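Local coordinates for protein endonuclease V (Streptomyces avermitilis, PDB 3GOC) that probably repairs deaminated DNA by cutting the strand, with magnesium, at the second phosphodiester bond 3' to a deoxyinosine, at residues Val47-Glu52 with Ala90-Pro95; Pro121-Leu126 with Gly166-Gly171; Val183-Gly188 with Ala198-Leu203. All coordinates share one frame; numbering follows the deposited sequence.

Overall arrangement
From the N terminus, the three contacts follow one another in series; none nests within or crosses another. Interaction 1 closes the loop from strand 41-49 through strands 55-64 and 70-79 to the start of helix 94-102. Interaction 2 then closes a loop holding helix 126-134 and three strands, joining the segment before that helix to strand 168-174. Interaction 3 is the shortest closure, packing helix 193-202 against strand 183-189. All three reach the same mixed sheet. L126 packs on A90, E93 and I94, so interactions 1 and 2 touch; V170 meets S186 across neighbouring strands, bringing interactions 2 and 3 together. Interactions 1 and 3 lie about 23 Å apart (centres), on opposite sides of the chain's centre.

Interaction 1: residues Val47-Glu52 with Ala90-Pro95; sequences VAYDDE and AFREIP
The phenol ring of Y49 carries the guanidinium of R92 flat over one face, while the carboxylate of E93 meets the ring at its edge. The stack is close to parallel, with 20° between the planes and 4.0 Å between centres. It is offset toward the rim of the ring: of the ring carbons Y49 CZ comes closest, 3.4 Å from R92 CZ. The hydroxyl in turn sits over a face of the guanidinium, with Y49 OH 3.3 Å from R92 NE, an approach whose angle is too poor for a hydrogen bond. R92 NE is instead bonded to the carbonyl oxygen of L89, which helps to set how the guanidinium is turned; the side chain of R92 also touches Y84, a residue predicted to interact with target DNA.

Y49 OH donates its proton to E93 OE2 at 2.7 Å, meeting that oxygen on its anti side and 26° out of the carboxylate plane. E93 has CG between its backbone N and carbonyl carbon (chi1 59°) and an extended chain beyond, which carries the carboxylate out to the strand. There it lies against the methyls of V47: E93 OE2 is 3.4 Å from V47 CG2, and E93 OE1 is 3.6 Å from V47 CG1.

E93 occupies the N-cap position of helix 94-102, and its backbone N bonds to A90 O. The contact thus ties the end of strand 41-49 to the start of that helix, beside the magnesium site of this RNase H-like nuclease: D46, a metal ligand, directly precedes V47.

Interaction 2: residues Pro121-Leu126 with Gly166-Gly171; sequences PRRFGL and GADEVG
R123 makes a partly buried, water-assisted contact with D168 and V170, a long salt bridge combined with apolar packing, which joins the loop ahead of helix 126-134 to the first half of strand 168-174. Its charged part is loose. R123 NH2 stands 3.8 Å from D168 OD1, with no direct hydrogen bond between them, and the guanidinium and carboxylate planes are turned 68° apart. A water fills the link: it donates to D168 OD1 at 2.8 Å and accepts a weak bond from R123 NH2 at 2.7 Å. Both the water and D168 OD1 lie at the edge of the guanidinium, in its plane.

The strand is itself irregular here, since V170 and G171 both face L163 of the adjacent strand 160-165 in a classic beta bulge. From this bulge V170 places its CG1 methyl over one face of the guanidinium, offset toward the rim, with R123 NE 3.6 Å from V170 CG1.

A bend in the arginine chain at chi2 (-70°) helps to bring the group over the valine. The firmer polar hold on the arginine comes from its own loop, where R123 NH1 is hydrogen-bonded to the carbonyl oxygen of H120. A165 touches both R123 and V170 from strand 160-165, and A119 adds a further contact with V170.

Interaction 3: residues Val183-Gly188 with Ala198-Leu203; sequences VFVSVG and AHTLAL
T200 packs against V183 and V185, laying helix 193-202 on one face of the mixed sheet of this RNase H-like fold. Just ahead of it, A198 accepts the backbone bond from A202 N, 3.0 Å from A198 O, while H199 turns its ring to another part of the protein and bonds through NE2 to the carbonyl oxygen of P35.

Of the residues 198-203, T200 is the one that touches segment 183-188. Its methyl stands anti to the backbone N and its hydroxyl lies beside that N (chi1 -58°), so that both branches face the valines. T200 OG1 uses its proton within the helix, on the carbonyl oxygen of A196, and toward the strand it has methyl groups as neighbours. The side chains of T200 and V185 slide past each other in opposite directions, whereas V183 approaches the threonine tip to tip. I139, V141 and L174 complete the buried surroundings of T200 from the two strands flanking 183-189. Replacing T200 with an alanine is likely to leave a gap beside V183 and V185 where the methyl and hydroxyl had been, and to take the side-chain donor from the A196 carbonyl.

Next along, L201 packs on L174 of the sheet and also on R27 of the second subunit. At L203 the backbone N makes weak bonds to H199 O and T200 O, and the side chain touches L68.

The contact is made at ordinary van der Waals separations: the methyls V183 CG2 and T200 CG2 are 4.1 Å apart, and the V185 CG2 methyl lies 3.7 Å from the hydroxyl oxygen T200 OG1.

Interaction 1: residues Val47-Glu52 with Ala90-Pro95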
# COMPACT_ATOMS: atom_id res chain seq x y z
N VAL A 47 -6.14 -11.53 -19.55
CA VAL A 47 -6.46 -12.43 -20.65
C VAL A 47 -5.60 -12.16 -21.87
O VAL A 47 -4.99 -11.09 -22.01
CB VAL A 47 -7.95 -12.31 -21.06
CG1 VAL A 47 -8.84 -12.60 -19.86
CG2 VAL A 47 -8.23 -10.92 -21.60
N ALA A 48 -5.54 -13.16 -22.74
CA ALA A 48 -4.78 -13.08 -23.98
C ALA A 48 -5.70 -13.62 -25.07
O ALA A 48 -6.24 -14.72 -24.93
CB ALA A 48 -3.51 -13.91 -23.88
N TYR A 49 -5.88 -12.85 -26.13
CA TYR A 49 -6.73 -13.27 -27.24
C TYR A 49 -5.89 -13.83 -28.37
O TYR A 49 -4.83 -13.29 -28.70
CB TYR A 49 -7.53 -12.08 -27.79
CG TYR A 49 -8.64 -11.61 -26.89
CD1 TYR A 49 -8.41 -10.68 -25.88
CD2 TYR A 49 -9.93 -12.11 -27.04
CE1 TYR A 49 -9.43 -10.26 -25.03
CE2 TYR A 49 -10.96 -11.70 -26.21
CZ TYR A 49 -10.71 -10.78 -25.21
OH TYR A 49 -11.73 -10.38 -24.38
N ASP A 50 -6.36 -14.92 -28.97
CA ASP A 50 -5.63 -15.50 -30.08
C ASP A 50 -6.05 -14.77 -31.35
O ASP A 50 -7.22 -14.41 -31.51
CB ASP A 50 -5.94 -16.98 -30.21
CG ASP A 50 -4.94 -17.70 -31.08
OD1 ASP A 50 -5.21 -17.93 -32.28
OD2 ASP A 50 -3.85 -18.03 -30.57
N ASP A 51 -5.11 -14.54 -32.26
CA ASP A 51 -5.42 -13.84 -33.51
C ASP A 51 -5.88 -14.76 -34.62
O ASP A 51 -6.47 -14.29 -35.60
CB ASP A 51 -4.21 -13.05 -34.01
CG ASP A 51 -3.83 -11.92 -33.09
OD1 ASP A 51 -4.73 -11.31 -32.48
OD2 ASP A 51 -2.62 -11.63 -32.99
N GLU A 52 -5.62 -16.06 -34.50
CA GLU A 52 -5.98 -17.00 -35.54
C GLU A 52 -7.29 -17.73 -35.32
O GLU A 52 -7.96 -18.12 -36.28
CB GLU A 52 -4.86 -18.02 -35.73
CG GLU A 52 -3.58 -17.41 -36.31
CD GLU A 52 -3.79 -16.79 -37.67
OE1 GLU A 52 -4.41 -17.47 -38.53
OE2 GLU A 52 -3.34 -15.64 -37.89
N ALA A 90 -15.92 -6.53 -22.12
CA ALA A 90 -15.95 -7.54 -21.07
C ALA A 90 -16.81 -8.74 -21.43
O ALA A 90 -16.58 -9.85 -20.95
CB ALA A 90 -16.45 -6.94 -19.77
N PHE A 91 -17.81 -8.53 -22.28
CA PHE A 91 -18.67 -9.64 -22.67
C PHE A 91 -17.96 -10.71 -23.48
O PHE A 91 -18.50 -11.80 -23.69
CB PHE A 91 -19.91 -9.13 -23.41
CG PHE A 91 -20.88 -8.42 -22.51
CD1 PHE A 91 -20.76 -7.05 -22.29
CD2 PHE A 91 -21.88 -9.12 -21.85
CE1 PHE A 91 -21.62 -6.39 -21.41
CE2 PHE A 91 -22.75 -8.48 -20.98
CZ PHE A 91 -22.63 -7.11 -20.75
N ARG A 92 -16.74 -10.41 -23.92
CA ARG A 92 -15.96 -11.37 -24.69
C ARG A 92 -15.19 -12.34 -23.80
O ARG A 92 -14.92 -13.47 -24.20
CB ARG A 92 -14.92 -10.66 -25.55
CG ARG A 92 -15.43 -9.58 -26.48
CD ARG A 92 -14.26 -8.99 -27.26
NE ARG A 92 -13.31 -8.33 -26.36
CZ ARG A 92 -12.06 -8.01 -26.69
NH1 ARG A 92 -11.59 -8.28 -27.90
NH2 ARG A 92 -11.28 -7.40 -25.81
N GLU A 93 -14.86 -11.90 -22.59
CA GLU A 93 -14.01 -12.68 -21.69
C GLU A 93 -14.49 -13.05 -20.31
O GLU A 93 -13.88 -13.90 -19.67
CB GLU A 93 -12.68 -11.94 -21.54
CG GLU A 93 -12.85 -10.54 -20.99
CD GLU A 93 -11.55 -9.76 -20.94
OE1 GLU A 93 -10.94 -9.67 -19.86
OE2 GLU A 93 -11.16 -9.25 -22.00
N ILE A 94 -15.57 -12.44 -19.83
CA ILE A 94 -16.05 -12.76 -18.50
C ILE A 94 -16.23 -14.25 -18.20
O ILE A 94 -15.78 -14.73 -17.17
CB ILE A 94 -17.34 -11.97 -18.21
CG1 ILE A 94 -16.96 -10.52 -17.90
CG2 ILE A 94 -18.11 -12.58 -17.05
CD1 ILE A 94 -18.05 -9.55 -18.15
N PRO A 95 -16.88 -15.00 -19.11
CA PRO A 95 -17.06 -16.43 -18.84
C PRO A 95 -15.74 -17.18 -18.60
O PRO A 95 -15.65 -18.05 -17.72
CB PRO A 95 -17.77 -16.93 -20.10
CG PRO A 95 -18.57 -15.74 -20.52
CD PRO A 95 -17.58 -14.60 -20.34

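Interaction 2: residues Pro121-Leu126 with Gly166-Gly171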
# COMPACT_ATOMS: atom_id res chain seq x y z
N PRO A 121 -17.50 3.98 -19.95
CA PRO A 121 -18.60 4.77 -20.52
C PRO A 121 -19.94 4.58 -19.81
O PRO A 121 -20.73 5.51 -19.72
CB PRO A 121 -18.63 4.32 -21.99
CG PRO A 121 -17.93 2.98 -21.97
CD PRO A 121 -16.81 3.22 -21.01
N ARG A 122 -20.18 3.38 -19.30
CA ARG A 122 -21.42 3.10 -18.58
C ARG A 122 -21.14 2.79 -17.11
O ARG A 122 -21.96 2.19 -16.42
CB ARG A 122 -22.18 1.94 -19.23
CG ARG A 122 -23.17 2.38 -20.30
CD ARG A 122 -23.98 1.20 -20.82
NE ARG A 122 -25.41 1.51 -20.90
CZ ARG A 122 -25.94 2.41 -21.72
NH1 ARG A 122 -25.17 3.10 -22.55
NH2 ARG A 122 -27.25 2.61 -21.73
N ARG A 123 -19.96 3.20 -16.66
CA ARG A 123 -19.54 2.98 -15.28
C ARG A 123 -19.64 1.50 -14.90
O ARG A 123 -19.95 1.16 -13.76
CB ARG A 123 -20.41 3.82 -14.33
CG ARG A 123 -20.43 5.31 -14.67
CD ARG A 123 -19.10 5.97 -14.38
NE ARG A 123 -19.15 7.42 -14.62
CZ ARG A 123 -19.03 7.99 -15.81
NH1 ARG A 123 -18.84 7.25 -16.90
NH2 ARG A 123 -19.11 9.31 -15.92
N PHE A 124 -19.38 0.62 -15.85
CA PHE A 124 -19.46 -0.81 -15.58
C PHE A 124 -18.45 -1.59 -16.42
O PHE A 124 -18.83 -2.42 -17.25
CB PHE A 124 -20.88 -1.30 -15.85
CG PHE A 124 -21.18 -2.63 -15.21
CD1 PHE A 124 -21.42 -3.76 -15.99
CD2 PHE A 124 -21.27 -2.75 -13.82
CE1 PHE A 124 -21.72 -4.99 -15.40
CE2 PHE A 124 -21.57 -3.97 -13.22
CZ PHE A 124 -21.81 -5.09 -14.01
N GLY A 125 -17.17 -1.31 -16.19
CA GLY A 125 -16.12 -2.00 -16.92
C GLY A 125 -15.84 -3.37 -16.32
O GLY A 125 -16.49 -3.79 -15.36
N LEU A 126 -14.85 -4.06 -16.88
CA LEU A 126 -14.47 -5.40 -16.46
C LEU A 126 -14.41 -5.64 -14.95
O LEU A 126 -15.00 -6.60 -14.45
CB LEU A 126 -13.12 -5.76 -17.08
CG LEU A 126 -12.52 -7.12 -16.68
CD1 LEU A 126 -13.39 -8.23 -17.24
CD2 LEU A 126 -11.10 -7.22 -17.23
N GLY A 166 -15.19 13.40 -18.44
CA GLY A 166 -15.91 14.65 -18.58
C GLY A 166 -15.50 15.49 -17.38
O GLY A 166 -14.39 16.02 -17.34
N ALA A 167 -16.39 15.59 -16.40
CA ALA A 167 -16.09 16.37 -15.20
C ALA A 167 -16.25 15.50 -13.96
O ALA A 167 -16.05 15.95 -12.83
CB ALA A 167 -17.02 17.57 -15.11
N ASP A 168 -16.60 14.23 -14.18
CA ASP A 168 -16.82 13.28 -13.09
C ASP A 168 -15.62 12.41 -12.78
O ASP A 168 -15.02 11.81 -13.68
CB ASP A 168 -18.01 12.39 -13.43
CG ASP A 168 -19.28 13.17 -13.65
OD1 ASP A 168 -20.11 12.73 -14.47
OD2 ASP A 168 -19.44 14.21 -12.99
N GLU A 169 -15.27 12.31 -11.50
CA GLU A 169 -14.14 11.47 -11.12
C GLU A 169 -14.56 10.01 -11.22
O GLU A 169 -15.57 9.60 -10.66
CB GLU A 169 -13.70 11.77 -9.69
CG GLU A 169 -12.48 10.97 -9.27
CD GLU A 169 -12.02 11.26 -7.86
OE1 GLU A 169 -12.58 10.67 -6.92
OE2 GLU A 169 -11.11 12.10 -7.70
N VAL A 170 -13.77 9.23 -11.96
CA VAL A 170 -14.05 7.81 -12.14
C VAL A 170 -12.87 6.95 -11.68
O VAL A 170 -12.89 5.73 -11.83
CB VAL A 170 -14.38 7.48 -13.62
CG1 VAL A 170 -15.69 8.14 -14.01
CG2 VAL A 170 -13.25 7.94 -14.54
N GLY A 171 -11.86 7.60 -11.12
CA GLY A 171 -10.68 6.90 -10.64
C GLY A 171 -9.57 7.88 -10.34
O GLY A 171 -9.81 9.08 -10.17
O HOH W 1 -19.20 11.82 -16.94

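Interaction 3: residues Val183-Gly188 with Ala198-Leu203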
# COMPACT_ATOMS: atom_id res chain seq x y z
N VAL A 183 -0.12 5.12 -13.31
CA VAL A 183 -1.04 4.10 -13.79
C VAL A 183 -2.41 4.65 -13.43
O VAL A 183 -2.51 5.67 -12.75
CB VAL A 183 -0.81 2.71 -13.12
CG1 VAL A 183 0.53 2.15 -13.58
CG2 VAL A 183 -0.87 2.82 -11.61
N PHE A 184 -3.47 4.00 -13.90
CA PHE A 184 -4.81 4.50 -13.68
C PHE A 184 -5.67 3.52 -12.92
O PHE A 184 -6.05 2.46 -13.42
CB PHE A 184 -5.38 4.89 -15.04
CG PHE A 184 -4.46 5.83 -15.78
CD1 PHE A 184 -3.45 5.33 -16.61
CD2 PHE A 184 -4.52 7.20 -15.53
CE1 PHE A 184 -2.50 6.19 -17.16
CE2 PHE A 184 -3.58 8.06 -16.08
CZ PHE A 184 -2.56 7.56 -16.90
N VAL A 185 -5.96 3.91 -11.69
CA VAL A 185 -6.71 3.10 -10.75
C VAL A 185 -8.19 3.44 -10.66
O VAL A 185 -8.56 4.60 -10.57
CB VAL A 185 -6.10 3.27 -9.34
CG1 VAL A 185 -6.82 2.41 -8.33
CG2 VAL A 185 -4.61 2.94 -9.39
N SER A 186 -9.03 2.41 -10.69
CA SER A 186 -10.46 2.65 -10.55
C SER A 186 -11.06 1.55 -9.69
O SER A 186 -10.56 0.43 -9.64
CB SER A 186 -11.14 2.70 -11.93
OG SER A 186 -10.99 1.49 -12.65
N VAL A 187 -12.12 1.90 -8.97
CA VAL A 187 -12.78 0.92 -8.13
C VAL A 187 -13.60 -0.02 -9.00
O VAL A 187 -14.12 0.35 -10.05
CB VAL A 187 -13.72 1.60 -7.11
CG1 VAL A 187 -12.91 2.48 -6.18
CG2 VAL A 187 -14.75 2.42 -7.84
N GLY A 188 -13.67 -1.27 -8.56
CA GLY A 188 -14.46 -2.24 -9.28
C GLY A 188 -15.72 -2.52 -8.49
O GLY A 188 -16.83 -2.17 -8.91
N ALA A 198 -4.04 2.15 -2.17
CA ALA A 198 -3.17 1.49 -1.20
C ALA A 198 -2.74 0.12 -1.71
O ALA A 198 -1.58 -0.25 -1.60
CB ALA A 198 -3.88 1.36 0.14
N HIS A 199 -3.68 -0.64 -2.27
CA HIS A 199 -3.33 -1.96 -2.79
C HIS A 199 -2.40 -1.84 -3.98
O HIS A 199 -1.44 -2.60 -4.13
CB HIS A 199 -4.59 -2.73 -3.17
CG HIS A 199 -5.24 -3.43 -2.02
ND1 HIS A 199 -4.77 -4.63 -1.52
CD2 HIS A 199 -6.27 -3.07 -1.22
CE1 HIS A 199 -5.49 -4.98 -0.47
NE2 HIS A 199 -6.41 -4.05 -0.26
N THR A 200 -2.68 -0.88 -4.86
CA THR A 200 -1.85 -0.69 -6.04
C THR A 200 -0.42 -0.34 -5.63
O THR A 200 0.54 -0.86 -6.21
CB THR A 200 -2.46 0.39 -6.96
OG1 THR A 200 -3.80 0.00 -7.32
CG2 THR A 200 -1.65 0.53 -8.24
N LEU A 201 -0.26 0.55 -4.65
CA LEU A 201 1.09 0.92 -4.20
C LEU A 201 1.78 -0.29 -3.58
O LEU A 201 2.96 -0.53 -3.82
CB LEU A 201 1.03 2.05 -3.17
CG LEU A 201 0.61 3.43 -3.68
CD1 LEU A 201 0.57 4.41 -2.51
CD2 LEU A 201 1.59 3.92 -4.75
N ALA A 202 1.04 -1.06 -2.78
CA ALA A 202 1.62 -2.24 -2.14
C ALA A 202 2.05 -3.29 -3.15
O ALA A 202 2.89 -4.14 -2.85
CB ALA A 202 0.63 -2.83 -1.14
N LEU A 203 1.48 -3.24 -4.35
CA LEU A 203 1.82 -4.19 -5.41
C LEU A 203 2.88 -3.66 -6.36
O LEU A 203 3.29 -4.36 -7.29
CB LEU A 203 0.56 -4.54 -6.22
CG LEU A 203 -0.50 -5.36 -5.48
CD1 LEU A 203 -1.79 -5.42 -6.29
CD2 LEU A 203 0.05 -6.77 -5.26